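Local structure of arginine kinase (Cydia pomonella granulosis virus, 6VVG) at residues Ser171-Asp174 with Tyr179-Pro182; Leu113-Cys118 with Glu243-Lys248; Ile65-Asn70 with Leu129-Lys134. The protein is the viral protein kinase PK-1, which probably binds ATP and phosphorylates serine or threonine residues, with AMP bound in this crystal structure. All coordinates share one frame; numbering follows the deposited sequence.

Interaction 1: Ser171-Asp174 with Tyr179-Pro182; sequences SFYD and YFSP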
ATOM      1  N   SER A 171     -13.712   3.326   4.685  1.00 13.63           N
ATOM      2  CA  SER A 171     -13.102   4.261   5.616  1.00 19.23           C
ATOM      3  C   SER A 171     -13.625   4.039   7.033  1.00 16.94           C
ATOM      4  O   SER A 171     -14.696   3.466   7.249  1.00  8.73           O
ATOM      5  CB  SER A 171     -13.369   5.703   5.187  1.00 15.25           C
ATOM      6  OG  SER A 171     -14.740   6.029   5.341  1.00 14.64           O
ATOM      7  N   PHE A 172     -12.838   4.502   8.002  1.00 13.83           N
ATOM      8  CA  PHE A 172     -13.217   4.541   9.405  1.00 17.25           C
ATOM      9  C   PHE A 172     -12.704   5.856   9.978  1.00 18.37           C
ATOM     10  O   PHE A 172     -11.972   6.602   9.320  1.00 17.50           O
ATOM     11  CB  PHE A 172     -12.675   3.329  10.182  1.00 14.35           C
ATOM     12  CG  PHE A 172     -11.211   3.074   9.975  1.00 26.60           C
ATOM     13  CD1 PHE A 172     -10.732   2.616   8.757  1.00 31.90           C
ATOM     14  CD2 PHE A 172     -10.313   3.276  11.007  1.00 31.57           C
ATOM     15  CE1 PHE A 172      -9.382   2.383   8.571  1.00 30.24           C
ATOM     16  CE2 PHE A 172      -8.963   3.041  10.830  1.00 21.69           C
ATOM     17  CZ  PHE A 172      -8.497   2.597   9.610  1.00 21.32           C
ATOM     18  N   TYR A 173     -13.089   6.139  11.219  1.00 15.14           N
ATOM     19  CA  TYR A 173     -12.830   7.444  11.825  1.00 17.01           C
ATOM     20  C   TYR A 173     -11.412   7.522  12.405  1.00 17.13           C
ATOM     21  O   TYR A 173     -11.203   7.698  13.604  1.00 21.13           O
ATOM     22  CB  TYR A 173     -13.873   7.725  12.899  1.00 16.61           C
ATOM     23  CG  TYR A 173     -15.262   8.036  12.393  1.00 16.41           C
ATOM     24  CD1 TYR A 173     -15.469   8.540  11.115  1.00 16.32           C
ATOM     25  CD2 TYR A 173     -16.373   7.834  13.204  1.00 18.14           C
ATOM     26  CE1 TYR A 173     -16.744   8.833  10.658  1.00 13.45           C
ATOM     27  CE2 TYR A 173     -17.651   8.127  12.758  1.00 20.77           C
ATOM     28  CZ  TYR A 173     -17.829   8.630  11.485  1.00 16.52           C
ATOM     29  OH  TYR A 173     -19.096   8.921  11.033  1.00 13.76           O
ATOM     30  N   ASP A 174     -10.428   7.386  11.523  1.00 15.58           N
ATOM     31  CA  ASP A 174      -9.041   7.621  11.897  1.00 13.20           C
ATOM     32  C   ASP A 174      -8.657   9.066  11.583  1.00 14.02           C
ATOM     33  O   ASP A 174      -9.282   9.735  10.761  1.00 16.91           O
ATOM     34  CB  ASP A 174      -8.109   6.639  11.180  1.00 13.16           C
ATOM     35  CG  ASP A 174      -8.119   6.803   9.670  1.00 15.12           C
ATOM     36  OD1 ASP A 174      -9.045   7.445   9.128  1.00 13.59           O
ATOM     37  OD2 ASP A 174      -7.193   6.274   9.020  1.00 12.45           O
ATOM     38  N   TYR A 179     -10.772  17.863  10.921  1.00 11.68           N
ATOM     39  CA  TYR A 179     -10.371  17.933   9.523  1.00  9.65           C
ATOM     40  C   TYR A 179     -11.188  16.999   8.641  1.00 11.19           C
ATOM     41  O   TYR A 179     -10.903  16.892   7.443  1.00 10.94           O
ATOM     42  CB  TYR A 179      -8.876  17.610   9.375  1.00 11.47           C
ATOM     43  CG  TYR A 179      -7.934  18.723   9.802  1.00 14.02           C
ATOM     44  CD1 TYR A 179      -7.503  18.826  11.118  1.00 12.55           C
ATOM     45  CD2 TYR A 179      -7.465  19.658   8.886  1.00  7.31           C
ATOM     46  CE1 TYR A 179      -6.639  19.832  11.516  1.00 13.25           C
ATOM     47  CE2 TYR A 179      -6.602  20.672   9.275  1.00 13.60           C
ATOM     48  CZ  TYR A 179      -6.191  20.752  10.592  1.00 19.32           C
ATOM     49  OH  TYR A 179      -5.332  21.754  10.984  1.00 14.65           O
ATOM     50  N   PHE A 180     -12.197  16.325   9.195  1.00 12.98           N
ATOM     51  CA  PHE A 180     -12.971  15.351   8.433  1.00 11.15           C
ATOM     52  C   PHE A 180     -13.852  16.047   7.401  1.00 10.49           C
ATOM     53  O   PHE A 180     -14.602  16.967   7.736  1.00 12.07           O
ATOM     54  CB  PHE A 180     -13.866  14.522   9.358  1.00 11.18           C
ATOM     55  CG  PHE A 180     -13.158  13.444  10.130  1.00  8.31           C
ATOM     56  CD1 PHE A 180     -11.780  13.386  10.195  1.00  8.02           C
ATOM     57  CD2 PHE A 180     -13.896  12.489  10.814  1.00 11.22           C
ATOM     58  CE1 PHE A 180     -11.147  12.390  10.920  1.00 12.79           C
ATOM     59  CE2 PHE A 180     -13.270  11.494  11.541  1.00 13.20           C
ATOM     60  CZ  PHE A 180     -11.894  11.446  11.594  1.00 13.57           C
ATOM     61  N   SER A 181     -13.795  15.581   6.153  1.00 11.87           N
ATOM     62  CA  SER A 181     -14.704  16.066   5.126  1.00 12.41           C
ATOM     63  C   SER A 181     -16.110  15.518   5.353  1.00  7.81           C
ATOM     64  O   SER A 181     -16.291  14.518   6.053  1.00  7.85           O
ATOM     65  CB  SER A 181     -14.215  15.648   3.745  1.00  8.05           C
ATOM     66  OG  SER A 181     -14.448  14.265   3.526  1.00 10.36           O
ATOM     67  N   PRO A 182     -17.129  16.155   4.763  1.00  7.93           N
ATOM     68  CA  PRO A 182     -18.486  15.584   4.864  1.00 10.39           C
ATOM     69  C   PRO A 182     -18.526  14.121   4.456  1.00 12.03           C
ATOM     70  O   PRO A 182     -19.228  13.314   5.076  1.00 12.27           O
ATOM     71  CB  PRO A 182     -19.316  16.464   3.914  1.00 10.65           C
ATOM     72  CG  PRO A 182     -18.567  17.778   3.864  1.00  8.58           C
ATOM     73  CD  PRO A 182     -17.098  17.398   3.965  1.00  8.48           C
TER
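The activation segment of the kinase domain folds back on itself where Tyr173 and Asp174 meet Phe180, just ahead of Ser181-Pro182, the start of its SPE (APE-type) motif. Phe180 makes both contacts with the far end of its ring. CE2 lies 3.7 Å from Tyr173 CD1, while CZ lies 3.2 Å from the carbonyl oxygen Asp174 O, with CE1 as near. The centroids of the Tyr173 and Phe180 rings are 5.8 Å apart and their planes are inclined by 34°, so the pair is oblique, neither a stack nor an edge-to-face contact. In Phe180, CG stands anti to the carbonyl carbon (chi1 -77°), and from there the ring reaches across to segment 171-174. The opposing backbone is bent tightly: Tyr173 is the centre of an inverse gamma turn, closed by a weak bond of 2.8 Å from Asp174 N to Phe172 O. Beyond the contact, the Tyr173 ring stacks on His187 and its hydroxyl bonds to Ile185 O, while Pro228 of helix 228-235 touches both aromatic side chains. The carboxylate of Asp174 turns to other partners, forming salt bridges to Lys184 through OD1 and to Arg165 through OD2; OD1 also accepts from Asn140, which occupies the place of the arginine in the HRD motif, here HND. Ser181 N-caps helix 182-185 through its hydroxyl. The stretch running into the SPE sequence and helix 182-185 is the end of the activation segment, where the P+1 loop of the protein kinase fold lies.

Interaction 2: Leu113-Cys118 with Glu243-Lys248; sequences LNEAAC and EHVSKK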
ATOM      1  N   LEU A 113       2.575  34.443   8.211  1.00 12.80           N
ATOM      2  CA  LEU A 113       2.461  34.043   6.812  1.00 11.04           C
ATOM      3  C   LEU A 113       1.516  35.019   6.120  1.00 15.11           C
ATOM      4  O   LEU A 113       0.315  35.036   6.411  1.00 15.88           O
ATOM      5  CB  LEU A 113       1.935  32.613   6.688  1.00 14.87           C
ATOM      6  CG  LEU A 113       2.805  31.456   7.177  1.00 16.97           C
ATOM      7  CD1 LEU A 113       1.997  30.157   7.187  1.00 17.81           C
ATOM      8  CD2 LEU A 113       4.037  31.312   6.309  1.00 15.56           C
ATOM      9  N   ASN A 114       2.048  35.833   5.209  1.00 14.62           N
ATOM     10  CA  ASN A 114       1.194  36.727   4.441  1.00 15.79           C
ATOM     11  C   ASN A 114       0.548  35.960   3.286  1.00 18.64           C
ATOM     12  O   ASN A 114       0.803  34.771   3.072  1.00 18.42           O
ATOM     13  CB  ASN A 114       1.983  37.940   3.944  1.00 15.19           C
ATOM     14  CG  ASN A 114       3.095  37.575   2.980  1.00 25.50           C
ATOM     15  OD1 ASN A 114       3.155  36.462   2.462  1.00 24.25           O
ATOM     16  ND2 ASN A 114       3.989  38.526   2.735  1.00 21.80           N
ATOM     17  N   GLU A 115      -0.307  36.650   2.528  1.00 13.24           N
ATOM     18  CA  GLU A 115      -1.060  35.980   1.472  1.00 20.40           C
ATOM     19  C   GLU A 115      -0.132  35.306   0.469  1.00 15.79           C
ATOM     20  O   GLU A 115      -0.372  34.163   0.067  1.00 14.98           O
ATOM     21  CB  GLU A 115      -1.982  36.969   0.759  1.00 17.88           C
ATOM     22  CG  GLU A 115      -2.684  36.383  -0.465  1.00 19.90           C
ATOM     23  CD  GLU A 115      -4.020  37.047  -0.768  1.00 15.32           C
ATOM     24  OE1 GLU A 115      -4.440  37.941  -0.001  1.00 13.17           O
ATOM     25  OE2 GLU A 115      -4.653  36.668  -1.777  1.00 13.09           O
ATOM     26  N   ALA A 116       0.932  35.997   0.049  1.00 18.79           N
ATOM     27  CA  ALA A 116       1.852  35.416  -0.924  1.00 17.21           C
ATOM     28  C   ALA A 116       2.470  34.127  -0.397  1.00 13.85           C
ATOM     29  O   ALA A 116       2.603  33.143  -1.136  1.00 11.97           O
ATOM     30  CB  ALA A 116       2.941  36.427  -1.281  1.00 20.73           C
ATOM     31  N   ALA A 117       2.846  34.108   0.883  1.00 15.21           N
ATOM     32  CA  ALA A 117       3.423  32.900   1.461  1.00 11.33           C
ATOM     33  C   ALA A 117       2.409  31.764   1.480  1.00 13.19           C
ATOM     34  O   ALA A 117       2.759  30.602   1.238  1.00 12.73           O
ATOM     35  CB  ALA A 117       3.936  33.181   2.873  1.00 13.07           C
ATOM     36  N   CYS A 118       1.147  32.080   1.778  1.00 12.20           N
ATOM     37  CA  CYS A 118       0.111  31.052   1.780  1.00 14.18           C
ATOM     38  C   CYS A 118      -0.126  30.514   0.373  1.00 12.12           C
ATOM     39  O   CYS A 118      -0.275  29.303   0.184  1.00 11.95           O
ATOM     40  CB  CYS A 118      -1.182  31.614   2.368  1.00 10.78           C
ATOM     41  SG  CYS A 118      -1.082  32.059   4.115  1.00 11.30           S
ATOM     42  N   GLU A 243     -10.934  38.786   6.518  1.00 22.78           N
ATOM     43  CA  GLU A 243     -11.083  40.213   6.245  1.00 28.68           C
ATOM     44  C   GLU A 243      -9.898  40.767   5.465  1.00 28.10           C
ATOM     45  O   GLU A 243     -10.076  41.507   4.490  1.00 36.32           O
ATOM     46  CB  GLU A 243     -11.269  40.975   7.560  1.00 29.73           C
ATOM     47  CG  GLU A 243     -11.757  42.409   7.401  1.00 34.00           C
ATOM     48  CD  GLU A 243     -13.073  42.516   6.645  1.00 46.34           C
ATOM     49  OE1 GLU A 243     -13.749  41.483   6.456  1.00 38.30           O
ATOM     50  OE2 GLU A 243     -13.432  43.642   6.242  1.00 43.55           O
ATOM     51  N   HIS A 244      -8.678  40.432   5.874  1.00 18.36           N
ATOM     52  CA  HIS A 244      -7.484  41.098   5.359  1.00 29.62           C
ATOM     53  C   HIS A 244      -6.696  40.224   4.382  1.00 27.58           C
ATOM     54  O   HIS A 244      -5.463  40.274   4.322  1.00 22.96           O
ATOM     55  CB  HIS A 244      -6.584  41.559   6.506  1.00 27.78           C
ATOM     56  CG  HIS A 244      -7.263  42.482   7.472  1.00 52.08           C
ATOM     57  ND1 HIS A 244      -8.080  43.510   7.058  1.00 55.25           N
ATOM     58  CD2 HIS A 244      -7.261  42.524   8.826  1.00 49.08           C
ATOM     59  CE1 HIS A 244      -8.550  44.149   8.115  1.00 53.51           C
ATOM     60  NE2 HIS A 244      -8.066  43.573   9.199  1.00 58.88           N
ATOM     61  N   VAL A 245      -7.404  39.432   3.583  1.00 16.84           N
ATOM     62  CA  VAL A 245      -6.832  38.770   2.421  1.00 23.10           C
ATOM     63  C   VAL A 245      -7.720  39.089   1.225  1.00 18.58           C
ATOM     64  O   VAL A 245      -8.832  39.599   1.368  1.00 17.02           O
ATOM     65  CB  VAL A 245      -6.683  37.245   2.608  1.00 18.72           C
ATOM     66  CG1 VAL A 245      -5.887  36.941   3.869  1.00 21.25           C
ATOM     67  CG2 VAL A 245      -8.039  36.570   2.637  1.00 17.74           C
ATOM     68  N   SER A 246      -7.221  38.763   0.036  1.00 16.37           N
ATOM     69  CA  SER A 246      -7.846  39.209  -1.198  1.00 17.29           C
ATOM     70  C   SER A 246      -9.205  38.543  -1.407  1.00 17.88           C
ATOM     71  O   SER A 246      -9.571  37.570  -0.738  1.00 12.97           O
ATOM     72  CB  SER A 246      -6.943  38.904  -2.391  1.00 15.67           C
ATOM     73  OG  SER A 246      -6.907  37.504  -2.636  1.00 12.91           O
ATOM     74  N   LYS A 247      -9.954  39.080  -2.374  1.00 16.25           N
ATOM     75  CA  LYS A 247     -11.217  38.464  -2.766  1.00 15.93           C
ATOM     76  C   LYS A 247     -10.985  37.093  -3.386  1.00 10.96           C
ATOM     77  O   LYS A 247     -11.788  36.172  -3.199  1.00 11.42           O
ATOM     78  CB  LYS A 247     -11.962  39.372  -3.748  1.00 19.32           C
ATOM     79  CG  LYS A 247     -12.406  40.707  -3.164  1.00 34.73           C
ATOM     80  CD  LYS A 247     -13.574  41.304  -3.948  1.00 34.03           C
ATOM     81  CE  LYS A 247     -13.125  41.836  -5.303  1.00 34.91           C
ATOM     82  NZ  LYS A 247     -13.409  43.295  -5.455  1.00 47.08           N
ATOM     83  N   LYS A 248      -9.893  36.939  -4.140  1.00 13.21           N
ATOM     84  CA  LYS A 248      -9.580  35.638  -4.721  1.00 15.58           C
ATOM     85  C   LYS A 248      -9.258  34.618  -3.637  1.00 16.70           C
ATOM     86  O   LYS A 248      -9.691  33.463  -3.718  1.00 13.26           O
ATOM     87  CB  LYS A 248      -8.411  35.765  -5.699  1.00 13.70           C
ATOM     88  CG  LYS A 248      -8.802  36.256  -7.087  1.00 22.87           C
ATOM     89  CD  LYS A 248      -7.574  36.673  -7.895  1.00 22.77           C
ATOM     90  CE  LYS A 248      -7.970  37.195  -9.272  1.00 31.83           C
ATOM     91  NZ  LYS A 248      -6.784  37.518 -10.115  1.00 35.05           N
TER
HETATM   92  O   HOH W   1      -3.455  40.303   1.568  1.00 36.04           O
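With CG anti to the backbone nitrogen (chi1 173°) and the chain extended through chi2 of 152°, Glu115 carries its carboxylate from the first turn of its helix to Ser246, whose OG at chi1 71° faces it. Both oxygens are engaged. Ser246 N donates to Glu115 OE1 over 2.9 Å, and Ser246 OG donates to Glu115 OE2 over 2.6 Å. Each oxygen uses its syn lone pair, the one on the side of its twin, which is the geometry of a two-pronged grip by a single residue and fixes the rotation of the carboxylate. Glu115 OE1 also lies 3.5 Å from Val245 CB, and it accepts from a water at 3.0 Å that makes a weak second bond to His244 O. The serine hydroxyl has another task, since Ser246 is the N-cap of its helix and OG accepts from Ala249 N; one donated and one accepted bond thus hold this group. Asn114 plays the same part for the other helix, Asn114 OD1 taking a bond of 2.9 Å from Ala117 N. The contact lies at the protein surface and joins the starts of helices 115-133 and 247-256 in the C-terminal lobe. Glu115 also touches Ala249 and Phe276, whereas Leu113 and Cys118 pack on Ile206 of helix 192-208, which flanks the start of helix 115-133.

Interaction 3: Ile65-Asn70 with Leu129-Lys134; sequences ILMRNN and LNDLHK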
ATOM      1  N   ILE A  65       8.666   5.444   0.055  1.00 16.05           N
ATOM      2  CA  ILE A  65       9.342   4.910  -1.124  1.00  9.33           C
ATOM      3  C   ILE A  65       8.789   5.549  -2.390  1.00 11.55           C
ATOM      4  O   ILE A  65       9.542   6.053  -3.233  1.00  9.59           O
ATOM      5  CB  ILE A  65       9.204   3.378  -1.173  1.00 16.82           C
ATOM      6  CG1 ILE A  65       9.836   2.732   0.059  1.00 16.28           C
ATOM      7  CG2 ILE A  65       9.821   2.836  -2.459  1.00 13.33           C
ATOM      8  CD1 ILE A  65      11.263   3.141   0.317  1.00 24.09           C
ATOM      9  N   LEU A  66       7.465   5.521  -2.551  1.00 11.25           N
ATOM     10  CA  LEU A  66       6.863   6.040  -3.774  1.00 12.04           C
ATOM     11  C   LEU A  66       7.258   7.491  -4.012  1.00 13.47           C
ATOM     12  O   LEU A  66       7.466   7.904  -5.158  1.00 19.33           O
ATOM     13  CB  LEU A  66       5.344   5.907  -3.703  1.00 10.73           C
ATOM     14  CG  LEU A  66       4.773   4.497  -3.847  1.00 12.04           C
ATOM     15  CD1 LEU A  66       3.267   4.504  -3.589  1.00 16.19           C
ATOM     16  CD2 LEU A  66       5.085   3.932  -5.220  1.00 24.26           C
ATOM     17  N   MET A  67       7.375   8.280  -2.944  1.00 16.72           N
ATOM     18  CA  MET A  67       7.670   9.703  -3.050  1.00 12.19           C
ATOM     19  C   MET A  67       9.139  10.014  -2.787  1.00 13.32           C
ATOM     20  O   MET A  67       9.479  11.160  -2.470  1.00 15.68           O
ATOM     21  CB  MET A  67       6.782  10.489  -2.086  1.00 12.47           C
ATOM     22  CG  MET A  67       5.307  10.115  -2.147  1.00 21.87           C
ATOM     23  SD  MET A  67       4.664  10.063  -3.831  1.00 19.74           S
ATOM     24  CE  MET A  67       4.936  11.758  -4.347  1.00 18.07           C
ATOM     25  N   ARG A  68      10.018   9.022  -2.938  1.00 11.78           N
ATOM     26  CA  ARG A  68      11.430   9.217  -2.623  1.00 13.06           C
ATOM     27  C   ARG A  68      12.019  10.413  -3.360  1.00 13.21           C
ATOM     28  O   ARG A  68      12.821  11.166  -2.797  1.00 18.89           O
ATOM     29  CB  ARG A  68      12.220   7.953  -2.962  1.00 13.53           C
ATOM     30  N   ASN A  69      11.634  10.610  -4.618  1.00 13.35           N
ATOM     31  CA  ASN A  69      12.236  11.634  -5.461  1.00 18.21           C
ATOM     32  C   ASN A  69      11.426  12.923  -5.507  1.00 22.11           C
ATOM     33  O   ASN A  69      11.716  13.796  -6.332  1.00 19.30           O
ATOM     34  CB  ASN A  69      12.429  11.087  -6.875  1.00 18.21           C
ATOM     35  CG  ASN A  69      13.468   9.981  -6.936  1.00 27.52           C
ATOM     36  OD1 ASN A  69      14.534  10.082  -6.327  1.00 27.03           O
ATOM     37  ND2 ASN A  69      13.160   8.918  -7.670  1.00 26.55           N
ATOM     38  N   ASN A  70      10.425  13.071  -4.641  1.00 21.49           N
ATOM     39  CA  ASN A  70       9.655  14.303  -4.559  1.00 16.51           C
ATOM     40  C   ASN A  70      10.248  15.176  -3.466  1.00 16.56           C
ATOM     41  O   ASN A  70      10.348  14.717  -2.316  1.00 16.74           O
ATOM     42  CB  ASN A  70       8.191  14.007  -4.260  1.00 17.07           C
ATOM     43  CG  ASN A  70       7.321  15.244  -4.322  1.00 18.46           C
ATOM     44  OD1 ASN A  70       7.450  16.146  -3.497  1.00 14.79           O
ATOM     45  ND2 ASN A  70       6.433  15.297  -5.306  1.00 21.54           N
ATOM     46  N   LEU A 129       0.520  16.564  -2.994  1.00 11.70           N
ATOM     47  CA  LEU A 129      -0.526  15.578  -2.739  1.00  9.27           C
ATOM     48  C   LEU A 129      -1.020  14.957  -4.041  1.00  9.87           C
ATOM     49  O   LEU A 129      -1.317  13.758  -4.089  1.00 10.35           O
ATOM     50  CB  LEU A 129      -1.680  16.220  -1.974  1.00  9.57           C
ATOM     51  CG  LEU A 129      -1.415  16.490  -0.490  1.00  9.90           C
ATOM     52  CD1 LEU A 129      -2.562  17.280   0.135  1.00 11.45           C
ATOM     53  CD2 LEU A 129      -1.186  15.192   0.272  1.00 12.30           C
ATOM     54  N   ASN A 130      -1.105  15.754  -5.111  1.00 13.57           N
ATOM     55  CA  ASN A 130      -1.483  15.190  -6.405  1.00 12.78           C
ATOM     56  C   ASN A 130      -0.494  14.123  -6.843  1.00 13.48           C
ATOM     57  O   ASN A 130      -0.892  13.056  -7.331  1.00 14.23           O
ATOM     58  CB  ASN A 130      -1.576  16.287  -7.465  1.00  9.54           C
ATOM     59  CG  ASN A 130      -2.178  15.786  -8.770  1.00  9.41           C
ATOM     60  OD1 ASN A 130      -3.279  15.236  -8.788  1.00  9.76           O
ATOM     61  ND2 ASN A 130      -1.454  15.971  -9.866  1.00 13.22           N
ATOM     62  N   ASP A 131       0.812  14.387  -6.696  1.00 10.22           N
ATOM     63  CA  ASP A 131       1.817  13.399  -7.042  0.50 13.83           C
ATOM     64  C   ASP A 131       1.597  12.093  -6.273  1.00 13.79           C
ATOM     65  O   ASP A 131       1.671  11.009  -6.842  1.00 12.72           O
ATOM     66  CB  ASP A 131       3.218  13.949  -6.775  0.50 17.62           C
ATOM     67  CG  ASP A 131       4.300  13.194  -7.525  0.50 18.57           C
ATOM     68  OD1 ASP A 131       3.965  12.471  -8.488  0.50 19.40           O
ATOM     69  OD2 ASP A 131       5.485  13.316  -7.151  0.50 17.43           O
ATOM     70  N   LEU A 132       1.319  12.209  -4.971  1.00 13.37           N
ATOM     71  CA  LEU A 132       0.990  11.016  -4.192  1.00 20.02           C
ATOM     72  C   LEU A 132      -0.247  10.326  -4.748  1.00 10.01           C
ATOM     73  O   LEU A 132      -0.273   9.097  -4.883  1.00 11.19           O
ATOM     74  CB  LEU A 132       0.769  11.400  -2.732  1.00 11.07           C
ATOM     75  CG  LEU A 132       0.170  10.350  -1.798  1.00 14.49           C
ATOM     76  CD1 LEU A 132       1.015   9.093  -1.825  1.00 18.11           C
ATOM     77  CD2 LEU A 132       0.058  10.897  -0.378  1.00 14.00           C
ATOM     78  N   HIS A 133      -1.275  11.103  -5.093  1.00 10.02           N
ATOM     79  CA  HIS A 133      -2.543  10.536  -5.530  1.00  9.07           C
ATOM     80  C   HIS A 133      -2.418   9.745  -6.824  1.00 10.22           C
ATOM     81  O   HIS A 133      -3.232   8.847  -7.059  1.00 10.71           O
ATOM     82  CB  HIS A 133      -3.565  11.664  -5.687  1.00 11.22           C
ATOM     83  CG  HIS A 133      -3.960  12.298  -4.387  1.00 12.42           C
ATOM     84  ND1 HIS A 133      -4.562  13.535  -4.312  1.00 11.62           N
ATOM     85  CD2 HIS A 133      -3.844  11.858  -3.111  1.00 10.59           C
ATOM     86  CE1 HIS A 133      -4.803  13.829  -3.046  1.00  9.75           C
ATOM     87  NE2 HIS A 133      -4.375  12.829  -2.297  1.00 11.02           N
ATOM     88  N   LYS A 134      -1.425  10.045  -7.665  1.00 10.46           N
ATOM     89  CA  LYS A 134      -1.239   9.260  -8.879  1.00 13.41           C
ATOM     90  C   LYS A 134      -1.039   7.778  -8.574  1.00 15.81           C
ATOM     91  O   LYS A 134      -1.251   6.937  -9.456  1.00 10.74           O
ATOM     92  CB  LYS A 134      -0.045   9.788  -9.675  1.00 15.14           C
ATOM     93  CG  LYS A 134      -0.251  11.143 -10.354  1.00 21.88           C
ATOM     94  CD  LYS A 134       1.029  11.572 -11.079  1.00 22.07           C
ATOM     95  CE  LYS A 134       0.957  13.009 -11.576  1.00 41.90           C
ATOM     96  NZ  LYS A 134       2.183  13.786 -11.214  1.00 31.23           N
TER
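Met67 and Leu132 form the compact, buried half of this contact, whereas Asn70 and Asp131 meet on its partly exposed polar half. On the packed side, Met67 SD comes to 3.8 Å from Leu132 CA and to 4.3 Å from Leu132 CB, so the thioether rests on the main chain of the helix as well as on a side chain. Bends at chi2 (-48°) and chi3 (-61°) fold the methionine round, and its methyl carbon CE is brought to 3.7 Å from Leu132 N. The Met67 and Asp131 side chains slide past each other in opposite directions, Met67 CE coming to 3.3 Å from Asp131 OD2. On the polar side, Asn70 ND2 donates to Asp131 OD2 over 2.9 Å. The acceptor lies almost in the amide plane and uses its anti lone pair, while the amide and carboxylate planes are 38° apart. Lys134 NZ, on an exposed side chain, forms a salt bridge of 3.5 Å to Asp131 OD1. Asp131 has two conformers, so the Asn70 bond, the Lys134 bridge and the methyl contact with its carboxylate hold for one of them and are less certain than the Leu132 packing. The other end of the Asn70 amide is held too, OD1 accepting from Asn72 N. Helix 59-66 is the regulatory alpha C helix, and Ile65 near its end packs on Ser58 of the second subunit. The turn from Met67 to Asn70 leads on toward strand 76-82 of the N-lobe sheet and rests against helix 115-133 of the C-lobe, while Leu66 and Leu132 both touch Ile137 of strand 137-138.

All three contacts belong to the protein kinase domain, yet they are separate: the centres of interactions 1 and 2, and of 2 and 3, are 28 Å apart, those of 1 and 3 22 Å, and nearest atoms stay about 10 to 12 Å away. Interactions 2 and 3 share helix 115-133, interaction 2 at its start and interaction 3 near its other end, and their segments alternate along the chain. Interaction 3 closes before interaction 1 opens, and interaction 1 is nested within the loop closed by interaction 2. Helix 115-133 therefore links the periphery of the C-lobe to the alpha C region, while interaction 1 lies apart, within the activation segment.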